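Local coordinates for cobalamin biosynthesis protein CobN (Mycobacterium tuberculosis, PDB 7C6O), which probably acts as the large, catalytic subunit of cobaltochelatase, the enzyme that inserts cobalt into the corrin ring during cobalamin biosynthesis, at residues 467-470 with 471-475; 456-459 with 460-464. One frame throughout, in Å; residues are numbered along the deposited sequence.

How the contacts relate
Contacts 1 and 2 lie in series on two consecutive helices joined by a short turn: contact 2 (456-464) takes the end of helix 452-459 through a beta turn to the start of helix 464-474, and contact 1 (467-475) covers the rest of that helix from Thr467 on and the glycine that follows it. Their centres are about 12 Å apart, and the two meet directly. Phe459 of contact 2 packs on contact 1, with its CE2 3.7 Å from Thr471 CG2 and its CE1 3.9 Å from Val470 CG1, while Thr467 CG2 rests 3.6 Å from Leu462 CB. Both sit near the surface, about 30 Å from the chain centre, and neither includes the sodium-binding residues Asp125 and Ser127.

Contact 1: residues 467-470 with 471-475; sequences TDVV and TAYWG
The C-terminal turns of helix 464-474 bring Thr471 back against Thr467, one turn earlier. The carbonyl O of Thr467 takes two bonds from this one residue: the backbone N of Thr471 at 3.0 Å, and Thr471 OG1 at 2.8 Å from Thr467 O. The hydroxyl can return to its own helix because chi1 of 57° sets OG1 between the backbone N and the carbonyl carbon; threonine suits this place because its short hydroxyl reaches the carbonyl one turn back while its methyl stays available for packing.

Val469 and Tyr473 run side by side, pointing the same way, with the branch CG1 of Val469 4.1 Å from CD1 of the tyrosine. The carbonyl O of Val469 lies at the edge of that ring, in its plane, and accepts the backbone N-H of Tyr473. Beyond the helix, the phenol OH bonds to Asp523.

Val470, buried, offers CG1 to Trp474 CD1, a loose 4.3 Å contact, while Trp474 N reaches Val470 O at 2.8 Å, nearly along the C=O axis. The indole NE1 is held by the carbonyl of Pro527. Gly475 then leaves helical geometry with positive phi (83°), where a CB would be jammed against the carbonyl O of Trp474; its N is still bonded to Thr471 O, an ending typical of an alpha helix closed by a glycine with positive phi at the C' position.

Contact 2: residues 456-459 with 460-464; sequences RDWF and ATLPA
Ala460 follows directly on helix 452-459, and its N bonds to Arg456 O at 2.9 Å, four residues back. The small methyl suits this exposed position, lying against the same carbonyl with CB 3.4 Å from Arg456 O.

Thr461 comes next and turns both of its donors on one acceptor. Its OG1 is 2.7 Å from Trp458 O and lies in the carbonyl plane, whereas its backbone N, 2.9 Å from Trp458 O, approaches from well above that plane. The two donors therefore grip the oxygen from different directions. A chi1 of 71° swings the hydroxyl back over the helix end and leaves the methyl CG2 near Asp457 O. Threonine fits here because it can supply a second donor to a carbonyl at the end of the helix.

Leu462 closes the type I beta turn that begins at Phe459, its N bonding to Phe459 O at 3.2 Å. With CG anti to the carbonyl carbon (chi1 -62°), the branched end is brought to the aromatic side chains of the helix. CD1 lies over one face of the Trp458 indole, 3.5 Å above the plane and offset toward the rim, in a CH-pi contact; its closest ring atom is Trp458 CH2. The same methyl meets Phe459 CD1 at 4.0 Å, so one leucine branch serves two aromatic residues. Helix 530-539 also packs here: Leu533 and Arg537 touch Trp458, and His530 meets the Phe459 ring edge-to-face.

The chain then enters helix 464-474 with Pro463 at its N-cap. The chemistry is consistent with a turn held both by hydrogen bonds to carbonyls at the helix end and by a leucine methyl against aromatic carbon.

Contact 1: residues 467-470 with 471-475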
loop_
_atom_site.group_PDB
_atom_site.type_symbol
_atom_site.label_atom_id
_atom_site.label_comp_id
_atom_site.label_asym_id
_atom_site.label_seq_id
_atom_site.Cartn_x
_atom_site.Cartn_y
_atom_site.Cartn_z
ATOM N N THR A 467 -23.743 6.820 -12.740
ATOM C CA THR A 467 -24.156 6.810 -14.141
ATOM C C THR A 467 -24.137 8.209 -14.747
ATOM O O THR A 467 -23.874 8.357 -15.946
ATOM C CB THR A 467 -25.543 6.181 -14.301
ATOM O OG1 THR A 467 -26.503 6.905 -13.521
ATOM C CG2 THR A 467 -25.516 4.720 -13.864
ATOM N N ASP A 468 -24.394 9.245 -13.942
ATOM C CA ASP A 468 -24.293 10.609 -14.453
ATOM C C ASP A 468 -22.880 10.918 -14.933
ATOM O O ASP A 468 -22.697 11.518 -15.998
ATOM C CB ASP A 468 -24.709 11.619 -13.382
ATOM C CG ASP A 468 -26.210 11.681 -13.182
ATOM O OD1 ASP A 468 -26.953 11.035 -13.950
ATOM O OD2 ASP A 468 -26.644 12.384 -12.245
ATOM N N VAL A 469 -21.866 10.514 -14.168
ATOM C CA VAL A 469 -20.487 10.835 -14.525
ATOM C C VAL A 469 -20.029 9.998 -15.714
ATOM O O VAL A 469 -19.336 10.489 -16.612
ATOM C CB VAL A 469 -19.569 10.642 -13.304
ATOM C CG1 VAL A 469 -18.114 10.841 -13.689
ATOM C CG2 VAL A 469 -19.965 11.600 -12.190
ATOM N N VAL A 470 -20.410 8.719 -15.741
ATOM C CA VAL A 470 -19.996 7.848 -16.841
ATOM C C VAL A 470 -20.589 8.338 -18.157
ATOM O O VAL A 470 -19.891 8.442 -19.172
ATOM C CB VAL A 470 -20.385 6.386 -16.553
ATOM C CG1 VAL A 470 -20.198 5.534 -17.798
ATOM C CG2 VAL A 470 -19.554 5.833 -15.403
ATOM N N THR A 471 -21.886 8.660 -18.159
ATOM C CA THR A 471 -22.507 9.142 -19.389
ATOM C C THR A 471 -22.023 10.539 -19.751
ATOM O O THR A 471 -22.022 10.904 -20.931
ATOM C CB THR A 471 -24.033 9.127 -19.269
ATOM O OG1 THR A 471 -24.436 9.926 -18.151
ATOM C CG2 THR A 471 -24.546 7.703 -19.090
ATOM N N ALA A 472 -21.609 11.332 -18.760
ATOM C CA ALA A 472 -21.102 12.669 -19.056
ATOM C C ALA A 472 -19.825 12.602 -19.882
ATOM O O ALA A 472 -19.608 13.431 -20.775
ATOM C CB ALA A 472 -20.862 13.442 -17.760
ATOM N N TYR A 473 -18.973 11.615 -19.609
ATOM C CA TYR A 473 -17.710 11.483 -20.321
ATOM C C TYR A 473 -17.790 10.548 -21.520
ATOM O O TYR A 473 -17.094 10.774 -22.517
ATOM C CB TYR A 473 -16.619 10.991 -19.367
ATOM C CG TYR A 473 -16.091 12.062 -18.441
ATOM C CD1 TYR A 473 -16.721 12.341 -17.235
ATOM C CD2 TYR A 473 -14.958 12.795 -18.775
ATOM C CE1 TYR A 473 -16.233 13.319 -16.388
ATOM C CE2 TYR A 473 -14.467 13.773 -17.936
ATOM C CZ TYR A 473 -15.107 14.032 -16.746
ATOM O OH TYR A 473 -14.616 15.006 -15.910
ATOM N N TRP A 474 -18.620 9.507 -21.454
ATOM C CA TRP A 474 -18.639 8.475 -22.480
ATOM C C TRP A 474 -19.948 8.396 -23.251
ATOM O O TRP A 474 -20.091 7.517 -24.109
ATOM C CB TRP A 474 -18.327 7.111 -21.853
ATOM C CG TRP A 474 -16.989 7.084 -21.177
ATOM C CD1 TRP A 474 -16.744 7.151 -19.833
ATOM C CD2 TRP A 474 -15.708 7.007 -21.816
ATOM N NE1 TRP A 474 -15.387 7.109 -19.598
ATOM C CE2 TRP A 474 -14.732 7.020 -20.799
ATOM C CE3 TRP A 474 -15.294 6.924 -23.149
ATOM C CZ2 TRP A 474 -13.367 6.952 -21.073
ATOM C CZ3 TRP A 474 -13.938 6.857 -23.420
ATOM C CH2 TRP A 474 -12.992 6.870 -22.387
ATOM N N GLY A 475 -20.902 9.285 -22.979
ATOM C CA GLY A 475 -22.163 9.283 -23.680
ATOM C C GLY A 475 -23.134 8.281 -23.090
ATOM O O GLY A 475 -22.783 7.495 -22.204
#

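Contact 2: residues 456-459 with 460-464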
loop_
_atom_site.group_PDB
_atom_site.type_symbol
_atom_site.label_atom_id
_atom_site.label_comp_id
_atom_site.label_asym_id
_atom_site.label_seq_id
_atom_site.Cartn_x
_atom_site.Cartn_y
_atom_site.Cartn_z
ATOM N N ARG A 456 -27.501 -1.980 -20.713
ATOM C CA ARG A 456 -28.276 -0.878 -20.151
ATOM C C ARG A 456 -29.106 -1.334 -18.958
ATOM O O ARG A 456 -29.254 -0.595 -17.978
ATOM C CB ARG A 456 -29.176 -0.268 -21.227
ATOM C CG ARG A 456 -29.915 0.982 -20.775
ATOM C CD ARG A 456 -30.823 1.502 -21.869
ATOM N NE ARG A 456 -32.000 0.659 -22.056
ATOM C CZ ARG A 456 -32.583 0.450 -23.231
ATOM N NH1 ARG A 456 -32.083 1.009 -24.326
ATOM N NH2 ARG A 456 -33.656 -0.326 -23.315
ATOM N N ASP A 457 -29.660 -2.551 -19.022
ATOM C CA ASP A 457 -30.433 -3.065 -17.896
ATOM C C ASP A 457 -29.585 -3.144 -16.631
ATOM O O ASP A 457 -30.064 -2.831 -15.535
ATOM C CB ASP A 457 -31.023 -4.435 -18.234
ATOM C CG ASP A 457 -32.196 -4.350 -19.200
ATOM O OD1 ASP A 457 -32.778 -3.253 -19.350
ATOM O OD2 ASP A 457 -32.541 -5.388 -19.804
ATOM N N TRP A 458 -28.317 -3.552 -16.759
ATOM C CA TRP A 458 -27.430 -3.535 -15.600
ATOM C C TRP A 458 -27.015 -2.114 -15.249
ATOM O O TRP A 458 -27.015 -1.729 -14.075
ATOM C CB TRP A 458 -26.183 -4.391 -15.843
ATOM C CG TRP A 458 -25.109 -4.063 -14.839
ATOM C CD1 TRP A 458 -25.024 -4.516 -13.556
ATOM C CD2 TRP A 458 -24.000 -3.173 -15.024
ATOM N NE1 TRP A 458 -23.920 -3.979 -12.934
ATOM C CE2 TRP A 458 -23.276 -3.150 -13.813
ATOM C CE3 TRP A 458 -23.543 -2.401 -16.098
ATOM C CZ2 TRP A 458 -22.120 -2.387 -13.647
ATOM C CZ3 TRP A 458 -22.394 -1.643 -15.930
ATOM C CH2 TRP A 458 -21.696 -1.642 -14.712
ATOM N N PHE A 459 -26.637 -1.328 -16.259
ATOM C CA PHE A 459 -26.165 0.034 -16.022
ATOM C C PHE A 459 -27.191 0.841 -15.235
ATOM O O PHE A 459 -26.828 1.645 -14.366
ATOM C CB PHE A 459 -25.848 0.692 -17.367
ATOM C CG PHE A 459 -25.143 2.015 -17.261
ATOM C CD1 PHE A 459 -23.818 2.085 -16.858
ATOM C CD2 PHE A 459 -25.795 3.187 -17.605
ATOM C CE1 PHE A 459 -23.166 3.305 -16.776
ATOM C CE2 PHE A 459 -25.149 4.409 -17.525
ATOM C CZ PHE A 459 -23.834 4.467 -17.111
ATOM N N ALA A 460 -28.479 0.603 -15.494
ATOM C CA ALA A 460 -29.545 1.357 -14.844
ATOM C C ALA A 460 -29.694 1.029 -13.363
ATOM O O ALA A 460 -30.319 1.807 -12.635
ATOM C CB ALA A 460 -30.870 1.106 -15.562
ATOM N N THR A 461 -29.152 -0.099 -12.896
ATOM C CA THR A 461 -29.233 -0.430 -11.479
ATOM C C THR A 461 -28.184 0.289 -10.644
ATOM O O THR A 461 -28.218 0.185 -9.414
ATOM C CB THR A 461 -29.093 -1.940 -11.263
ATOM O OG1 THR A 461 -27.742 -2.343 -11.519
ATOM C CG2 THR A 461 -30.033 -2.702 -12.188
ATOM N N LEU A 462 -27.263 1.007 -11.275
ATOM C CA LEU A 462 -26.226 1.734 -10.564
ATOM C C LEU A 462 -26.765 3.057 -10.027
ATOM O O LEU A 462 -27.744 3.595 -10.547
ATOM C CB LEU A 462 -25.045 1.988 -11.494
ATOM C CG LEU A 462 -24.342 0.744 -12.033
ATOM C CD1 LEU A 462 -23.290 1.132 -13.058
ATOM C CD2 LEU A 462 -23.719 -0.050 -10.893
ATOM N N PRO A 463 -26.141 3.602 -8.982
ATOM C CA PRO A 463 -26.566 4.916 -8.482
ATOM C C PRO A 463 -26.370 5.995 -9.538
ATOM O O PRO A 463 -25.411 5.965 -10.312
ATOM C CB PRO A 463 -25.655 5.151 -7.271
ATOM C CG PRO A 463 -25.141 3.801 -6.894
ATOM C CD PRO A 463 -25.063 3.018 -8.166
ATOM N N ALA A 464 -27.298 6.956 -9.560
ATOM C CA ALA A 464 -27.203 8.059 -10.511
ATOM C C ALA A 464 -25.901 8.833 -10.349
ATOM O O ALA A 464 -25.388 9.387 -11.326
ATOM C CB ALA A 464 -28.401 8.996 -10.354
#